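Local coordinates for protein acetylglutamate kinase (Streptococcus mutans, PDB 3L86) that probably catalyses the ATP-dependent phosphorylation of N-acetyl-L-glutamate, the second of four steps from glutamate to N-acetylornithine in arginine biosynthesis, at residues A[40-45]-A[209-214]; A[190-195]-A[246-251]. All blocks are in the same frame, centred on the assembly; numbering follows the deposited sequence.

Interaction 1 (A[40-45]-A[209-214]); sequences VIKIGG and LILMTN. With ADP (adenosine-5'-diphosphate), chain B.
With Leu209 CG and Val40 CG1 both anti to their backbone nitrogens (chi1 166° and 175°), the two side chains stand on the same face of the sheet and cross, Leu209 CD1 lying 3.7 Å from Val40 CG1. Two bridges further along, Lys42 starts out in the same rotamer but then bends at each later torsion. Its CB packs 3.9 Å from CD2 of Leu211, while the curled chain carries the amine toward the phosphate end of the ADP. On the other face of the sheet Ile43 and Met212 lie side by side, and the bend at the end of the methionine chain brings CE to 4.2 Å from Ile43 CG2. Between the two faces the parallel backbones are joined by a ladder in which Lys42 both donates, N to Ile210 O at 2.9 Å, and accepts, O from Met212 N. Val40 O takes Ile210 N, and Gly44 N closes the ladder on Met212 O with the donor tilted 22° from the carbonyl plane. Branched aliphatic residues suit such a central pair, since both faces are buried: helix 53-64 covers Ile41, Ile43, Ile210 and Met212, and helices 193-203 and 246-258 cover Val40, Leu209 and Leu211. Past Ile43 and Met212 the strands give way to loops that hold the nucleotide, as expected for an amino acid kinase fold. Lacking a side chain, Gly44 lets ADP O2B approach its CA to 3.6 Å. Lys42 NZ stands 3.7 Å from ADP O1B, near a magnesium ion, consistent with its predicted role in stabilising the transition state. A backbone ladder with mostly apolar side chains thus ends in two donors at the beta-phosphate, Thr213 OG1 (2.7 Å to O2B) and more weakly Gly45 N (to O3B), with a lysine whose positive charge would be felt there.

Interaction 2 (A[190-195]-A[246-251]); sequences NINADY and MIPKIE. With NLG (N-acetyl-L-glutamate), chain C; ADP (adenosine-5'-diphosphate), chain B.
Tyr195 meets Pro248 obliquely, its ring carbon CE1 lying 3.9 Å from Pro248 CB, while one face of the ring is covered toward its rim by CB of Asn192. The amide of Asn192 crosses the proline at about a right angle, with OD1 3.6 Å from Pro248 CB. That same oxygen accepts from Tyr195 N at 3.2 Å, capping helix 193-203 from its N-cap position, a role to which asparagine is well suited. The compact proline, in the first turn of helix 246-258, abuts both side chains with the same atom, CB. Next to it, Asp194 OD1 receives Lys249 NZ in a salt bridge of 3.1 Å, on the syn side and 16° out of the carboxylate plane. Lys249 reaches it by bending at its last two torsions, and NZ also donates to ADP O1B at 2.9 Å. The carboxylate, close to the bound magnesium ion, would thus orient the lysine, a predicted transition-state stabiliser, against the beta-phosphate. At the start of helix 193-203, Ala193 N donates to OE1 of N-acetyl-L-glutamate at 3.0 Å, and Asn190 ND2 holds the acetyl oxygen O7. On the nucleotide side, Met246 packs against the adenine and ribose. The contact therefore joins the N-terminal ends of helices 193-203 and 246-258, with Leu96 of strand 96-97 touching Asn192 and Tyr195.

The two contacts lie 11 Å apart between centres and alternate along the chain in the order 40-45, 190-195, 209-214, 246-251. Helix 193-203 leads directly into strand 208-212, so the second half of interaction 1 follows the first half of interaction 2. Strands 38-43 and 208-212 are neighbours in the main sheet, and both helices of interaction 2 pack on one face of it. The contacts meet where Lys42 NZ makes a weak, long ion pair of 3.4 Å with Asp194 OD1, and where Leu211 packs on Lys249. The loops after the strands and the start of helix 246-258 thus meet at ADP, while the start of helix 193-203 holds N-acetyl-L-glutamate beside it, as suits phosphoryl transfer.

Interaction 1 (A[40-45]-A[209-214])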
loop_
_atom_site.group_PDB
_atom_site.type_symbol
_atom_site.label_atom_id
_atom_site.label_comp_id
_atom_site.label_asym_id
_atom_site.label_seq_id
_atom_site.Cartn_x
_atom_site.Cartn_y
_atom_site.Cartn_z
ATOM N N VAL A 40 -0.500 0.912 -10.393
ATOM C CA VAL A 40 -0.925 0.884 -8.984
ATOM C C VAL A 40 -0.030 1.844 -8.159
ATOM O O VAL A 40 1.202 1.772 -8.243
ATOM C CB VAL A 40 -0.903 -0.568 -8.416
ATOM C CG1 VAL A 40 -1.226 -0.616 -6.872
ATOM C CG2 VAL A 40 -1.923 -1.468 -9.252
ATOM N N ILE A 41 -0.662 2.776 -7.438
ATOM C CA ILE A 41 0.029 3.708 -6.510
ATOM C C ILE A 41 -0.325 3.387 -5.053
ATOM O O ILE A 41 -1.479 3.543 -4.641
ATOM C CB ILE A 41 -0.349 5.148 -6.811
ATOM C CG1 ILE A 41 0.035 5.452 -8.280
ATOM C CG2 ILE A 41 0.347 6.177 -5.834
ATOM C CD1 ILE A 41 -0.963 6.287 -9.037
ATOM N N LYS A 42 0.675 2.980 -4.268
ATOM C CA LYS A 42 0.487 2.756 -2.830
ATOM C C LYS A 42 1.016 3.987 -2.062
ATOM O O LYS A 42 2.131 4.470 -2.298
ATOM C CB LYS A 42 1.253 1.483 -2.451
ATOM C CG LYS A 42 0.994 0.870 -1.054
ATOM C CD LYS A 42 1.348 1.779 0.120
ATOM C CE LYS A 42 2.830 1.916 0.439
ATOM N NZ LYS A 42 2.862 2.040 1.993
ATOM N N ILE A 43 0.216 4.526 -1.165
ATOM C CA ILE A 43 0.557 5.793 -0.468
ATOM C C ILE A 43 0.695 5.496 1.045
ATOM O O ILE A 43 -0.291 5.004 1.678
ATOM C CB ILE A 43 -0.528 6.944 -0.777
ATOM C CG1 ILE A 43 -0.673 7.197 -2.264
ATOM C CG2 ILE A 43 -0.142 8.330 -0.133
ATOM C CD1 ILE A 43 -2.013 7.839 -2.688
ATOM N N GLY A 44 1.892 5.777 1.631
ATOM C CA GLY A 44 2.160 5.567 3.110
ATOM C C GLY A 44 1.484 6.529 4.097
ATOM O O GLY A 44 0.806 7.448 3.693
ATOM N N GLY A 45 1.640 6.318 5.402
ATOM C CA GLY A 45 0.944 7.170 6.409
ATOM C C GLY A 45 1.285 8.663 6.315
ATOM O O GLY A 45 0.421 9.509 5.998
ATOM N N LEU A 209 4.318 -0.548 -10.245
ATOM C CA LEU A 209 3.873 -0.238 -8.857
ATOM C C LEU A 209 4.793 0.863 -8.219
ATOM O O LEU A 209 6.052 0.776 -8.273
ATOM C CB LEU A 209 3.933 -1.528 -8.009
ATOM C CG LEU A 209 3.834 -1.418 -6.460
ATOM C CD1 LEU A 209 2.422 -0.870 -6.050
ATOM C CD2 LEU A 209 4.063 -2.807 -5.777
ATOM N N ILE A 210 4.183 1.894 -7.636
ATOM C CA ILE A 210 4.914 2.962 -6.941
ATOM C C ILE A 210 4.632 2.771 -5.453
ATOM O O ILE A 210 3.465 2.761 -5.025
ATOM C CB ILE A 210 4.464 4.381 -7.480
ATOM C CG1 ILE A 210 4.741 4.461 -8.995
ATOM C CG2 ILE A 210 5.181 5.501 -6.742
ATOM C CD1 ILE A 210 4.176 5.734 -9.756
ATOM N N LEU A 211 5.680 2.559 -4.660
ATOM C CA LEU A 211 5.537 2.495 -3.222
ATOM C C LEU A 211 5.993 3.852 -2.620
ATOM O O LEU A 211 7.198 4.075 -2.330
ATOM C CB LEU A 211 6.370 1.295 -2.632
ATOM C CG LEU A 211 5.924 -0.117 -3.089
ATOM C CD1 LEU A 211 6.984 -1.195 -2.824
ATOM C CD2 LEU A 211 4.589 -0.583 -2.484
ATOM N N MET A 212 5.034 4.760 -2.435
ATOM C CA MET A 212 5.377 6.139 -2.077
ATOM C C MET A 212 5.389 6.277 -0.548
ATOM O O MET A 212 4.453 5.808 0.124
ATOM C CB MET A 212 4.344 7.122 -2.696
ATOM C CG MET A 212 4.960 8.489 -3.061
ATOM S SD MET A 212 3.823 9.677 -3.885
ATOM C CE MET A 212 2.841 10.114 -2.468
ATOM N N THR A 213 6.457 6.883 -0.019
ATOM C CA THR A 213 6.743 6.814 1.388
ATOM C C THR A 213 7.408 8.148 1.813
ATOM O O THR A 213 7.304 9.177 1.074
ATOM C CB THR A 213 7.653 5.570 1.725
ATOM O OG1 THR A 213 7.976 5.550 3.128
ATOM C CG2 THR A 213 8.953 5.522 0.892
ATOM N N ASN A 214 8.058 8.170 2.982
ATOM C CA ASN A 214 8.585 9.439 3.482
ATOM C C ASN A 214 10.139 9.456 3.587
ATOM O O ASN A 214 10.737 10.124 4.470
ATOM C CB ASN A 214 7.862 9.861 4.791
ATOM C CG ASN A 214 8.173 8.956 5.962
ATOM O OD1 ASN A 214 8.515 7.780 5.776
ATOM N ND2 ASN A 214 8.184 9.525 7.179
HETATM P PB ADP B . 5.330 3.863 5.219
HETATM O O1B ADP B . 5.030 2.417 4.947
HETATM O O2B ADP B . 5.552 4.728 3.971
HETATM O O3B ADP B . 4.300 4.470 6.105
HETATM P PA ADP B . 7.459 2.878 7.060
HETATM O O1A ADP B . 7.997 3.587 8.296
HETATM O O2A ADP B . 6.611 1.659 7.289
HETATM O O3A ADP B . 6.722 3.961 6.053
HETATM O "O5'" ADP B . 8.784 2.507 6.211
HETATM C "C5'" ADP B . 9.679 3.574 5.810
HETATM C "C4'" ADP B . 10.834 3.679 6.849
HETATM O "O4'" ADP B . 11.745 2.560 6.832
HETATM C "C3'" ADP B . 11.747 4.900 6.659
HETATM O "O3'" ADP B . 11.092 6.032 7.222
HETATM C "C2'" ADP B . 12.975 4.546 7.488
HETATM O "O2'" ADP B . 12.724 5.017 8.807
HETATM C "C1'" ADP B . 12.919 3.022 7.587
HETATM N N9 ADP B . 14.132 2.404 6.987
HETATM C C8 ADP B . 14.801 1.363 7.560
HETATM N N7 ADP B . 15.836 0.991 6.762
HETATM C C5 ADP B . 15.839 1.825 5.692
HETATM C C6 ADP B . 16.669 2.019 4.508
HETATM N N6 ADP B . 17.703 1.177 4.240
HETATM N N1 ADP B . 16.328 2.989 3.615
HETATM C C2 ADP B . 15.303 3.800 3.824
HETATM N N3 ADP B . 14.504 3.691 4.885
HETATM C C4 ADP B . 14.724 2.750 5.852
#

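Interaction 2 (A[190-195]-A[246-251])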
loop_
_atom_site.group_PDB
_atom_site.type_symbol
_atom_site.label_atom_id
_atom_site.label_comp_id
_atom_site.label_asym_id
_atom_site.label_seq_id
_atom_site.Cartn_x
_atom_site.Cartn_y
_atom_site.Cartn_z
ATOM N N ASN A 190 -6.262 -6.901 9.719
ATOM C CA ASN A 190 -5.293 -5.805 9.478
ATOM C C ASN A 190 -4.228 -6.335 8.494
ATOM O O ASN A 190 -3.577 -7.353 8.801
ATOM C CB ASN A 190 -4.679 -5.333 10.837
ATOM C CG ASN A 190 -3.539 -4.317 10.678
ATOM O OD1 ASN A 190 -3.342 -3.758 9.600
ATOM N ND2 ASN A 190 -2.794 -4.052 11.778
ATOM N N ILE A 191 -4.087 -5.706 7.313
ATOM C CA ILE A 191 -3.096 -6.176 6.297
ATOM C C ILE A 191 -1.983 -5.136 6.133
ATOM O O ILE A 191 -2.300 -3.980 5.951
ATOM C CB ILE A 191 -3.692 -6.323 4.885
ATOM C CG1 ILE A 191 -5.079 -6.966 4.911
ATOM C CG2 ILE A 191 -2.640 -7.087 3.904
ATOM C CD1 ILE A 191 -5.150 -8.430 5.227
ATOM N N ASN A 192 -0.707 -5.494 6.290
ATOM C CA ASN A 192 0.402 -4.530 6.001
ATOM C C ASN A 192 0.146 -3.906 4.587
ATOM O O ASN A 192 -0.169 -4.661 3.659
ATOM C CB ASN A 192 1.752 -5.268 5.984
ATOM C CG ASN A 192 2.874 -4.415 5.404
ATOM O OD1 ASN A 192 3.264 -4.578 4.241
ATOM N ND2 ASN A 192 3.395 -3.504 6.198
ATOM N N ALA A 193 0.260 -2.577 4.417
ATOM C CA ALA A 193 -0.185 -1.962 3.121
ATOM C C ALA A 193 0.641 -2.392 1.935
ATOM O O ALA A 193 0.119 -2.453 0.828
ATOM C CB ALA A 193 -0.279 -0.388 3.168
ATOM N N ASP A 194 1.935 -2.646 2.148
ATOM C CA ASP A 194 2.838 -3.156 1.092
ATOM C C ASP A 194 2.423 -4.541 0.560
ATOM O O ASP A 194 2.516 -4.803 -0.638
ATOM C CB ASP A 194 4.310 -3.213 1.598
ATOM C CG ASP A 194 4.799 -1.825 2.155
ATOM O OD1 ASP A 194 4.678 -0.808 1.447
ATOM O OD2 ASP A 194 5.246 -1.747 3.322
ATOM N N TYR A 195 1.999 -5.419 1.456
ATOM C CA TYR A 195 1.494 -6.736 1.082
ATOM C C TYR A 195 0.248 -6.575 0.183
ATOM O O TYR A 195 0.073 -7.293 -0.838
ATOM C CB TYR A 195 1.083 -7.504 2.375
ATOM C CG TYR A 195 2.229 -8.078 3.272
ATOM C CD1 TYR A 195 3.551 -7.614 3.194
ATOM C CD2 TYR A 195 1.950 -9.120 4.193
ATOM C CE1 TYR A 195 4.594 -8.183 4.047
ATOM C CE2 TYR A 195 2.947 -9.682 5.037
ATOM C CZ TYR A 195 4.251 -9.206 4.965
ATOM O OH TYR A 195 5.197 -9.800 5.792
ATOM N N MET A 246 10.887 -0.736 6.208
ATOM C CA MET A 246 11.446 -0.846 4.849
ATOM C C MET A 246 11.680 -2.315 4.475
ATOM O O MET A 246 11.895 -2.607 3.309
ATOM C CB MET A 246 12.715 0.000 4.618
ATOM C CG MET A 246 13.344 -0.057 3.174
ATOM S SD MET A 246 12.310 0.666 1.839
ATOM C CE MET A 246 12.495 2.423 2.265
ATOM N N ILE A 247 11.594 -3.200 5.480
ATOM C CA ILE A 247 11.578 -4.647 5.287
ATOM C C ILE A 247 10.329 -5.155 4.504
ATOM O O ILE A 247 10.464 -5.672 3.418
ATOM C CB ILE A 247 11.714 -5.426 6.635
ATOM C CG1 ILE A 247 13.044 -5.043 7.314
ATOM C CG2 ILE A 247 11.664 -6.934 6.384
ATOM C CD1 ILE A 247 13.636 -6.182 8.128
ATOM N N PRO A 248 9.137 -5.015 5.056
ATOM C CA PRO A 248 7.975 -5.387 4.190
ATOM C C PRO A 248 7.918 -4.600 2.868
ATOM O O PRO A 248 7.540 -5.172 1.833
ATOM C CB PRO A 248 6.753 -5.132 5.100
ATOM C CG PRO A 248 7.310 -4.186 6.211
ATOM C CD PRO A 248 8.741 -4.464 6.365
ATOM N N LYS A 249 8.327 -3.313 2.850
ATOM C CA LYS A 249 8.361 -2.535 1.554
ATOM C C LYS A 249 9.231 -3.154 0.445
ATOM O O LYS A 249 8.784 -3.321 -0.700
ATOM C CB LYS A 249 8.739 -1.033 1.799
ATOM C CG LYS A 249 8.211 -0.011 0.766
ATOM C CD LYS A 249 8.493 1.490 1.210
ATOM C CE LYS A 249 7.950 1.671 2.637
ATOM N NZ LYS A 249 6.383 1.584 2.567
ATOM N N ILE A 250 10.485 -3.499 0.768
ATOM C CA ILE A 250 11.413 -4.036 -0.227
ATOM C C ILE A 250 11.093 -5.513 -0.567
ATOM O O ILE A 250 11.343 -5.912 -1.683
ATOM C CB ILE A 250 12.934 -3.935 0.202
ATOM C CG1 ILE A 250 13.857 -4.101 -0.989
ATOM C CG2 ILE A 250 13.341 -4.995 1.203
ATOM C CD1 ILE A 250 13.832 -2.937 -1.880
ATOM N N GLU A 251 10.545 -6.297 0.356
ATOM C CA GLU A 251 10.061 -7.671 0.014
ATOM C C GLU A 251 8.865 -7.642 -0.958
ATOM O O GLU A 251 8.787 -8.448 -1.921
ATOM C CB GLU A 251 9.660 -8.469 1.270
ATOM C CG GLU A 251 10.887 -8.923 2.122
ATOM C CD GLU A 251 10.513 -9.579 3.431
ATOM O OE1 GLU A 251 9.401 -9.410 3.945
ATOM O OE2 GLU A 251 11.370 -10.288 3.983
HETATM C CA NLG C . -0.236 -2.514 9.140
HETATM C C NLG C . 0.126 -3.807 9.606
HETATM O OXT NLG C . 1.110 -4.065 10.307
HETATM O O NLG C . -0.261 -4.898 9.405
HETATM C CB NLG C . -1.280 -1.710 8.345
HETATM C CG NLG C . -1.044 -0.187 7.973
HETATM C CD NLG C . 0.178 0.341 7.109
HETATM O OE1 NLG C . 0.801 -0.472 6.490
HETATM O OE2 NLG C . 0.550 1.525 7.061
HETATM C C7 NLG C . 0.098 -0.967 10.873
HETATM C C8 NLG C . 0.735 0.018 11.158
HETATM O O7 NLG C . -0.736 -1.528 11.542
HETATM N N2 NLG C . 0.275 -1.561 9.756
HETATM P PB ADP B . 5.330 3.863 5.219
HETATM O O1B ADP B . 5.030 2.417 4.947
HETATM O O2B ADP B . 5.552 4.728 3.971
HETATM O O3B ADP B . 4.300 4.470 6.105
HETATM P PA ADP B . 7.459 2.878 7.060
HETATM O O1A ADP B . 7.997 3.587 8.296
HETATM O O2A ADP B . 6.611 1.659 7.289
HETATM O O3A ADP B . 6.722 3.961 6.053
HETATM O "O5'" ADP B . 8.784 2.507 6.211
HETATM C "C5'" ADP B . 9.679 3.574 5.810
HETATM C "C4'" ADP B . 10.834 3.679 6.849
HETATM O "O4'" ADP B . 11.745 2.560 6.832
HETATM C "C3'" ADP B . 11.747 4.900 6.659
HETATM O "O3'" ADP B . 11.092 6.032 7.222
HETATM C "C2'" ADP B . 12.975 4.546 7.488
HETATM O "O2'" ADP B . 12.724 5.017 8.807
HETATM C "C1'" ADP B . 12.919 3.022 7.587
HETATM N N9 ADP B . 14.132 2.404 6.987
HETATM C C8 ADP B . 14.801 1.363 7.560
HETATM N N7 ADP B . 15.836 0.991 6.762
HETATM C C5 ADP B . 15.839 1.825 5.692
HETATM C C6 ADP B . 16.669 2.019 4.508
HETATM N N6 ADP B . 17.703 1.177 4.240
HETATM N N1 ADP B . 16.328 2.989 3.615
HETATM C C2 ADP B . 15.303 3.800 3.824
HETATM N N3 ADP B . 14.504 3.691 4.885
HETATM C C4 ADP B . 14.724 2.750 5.852
#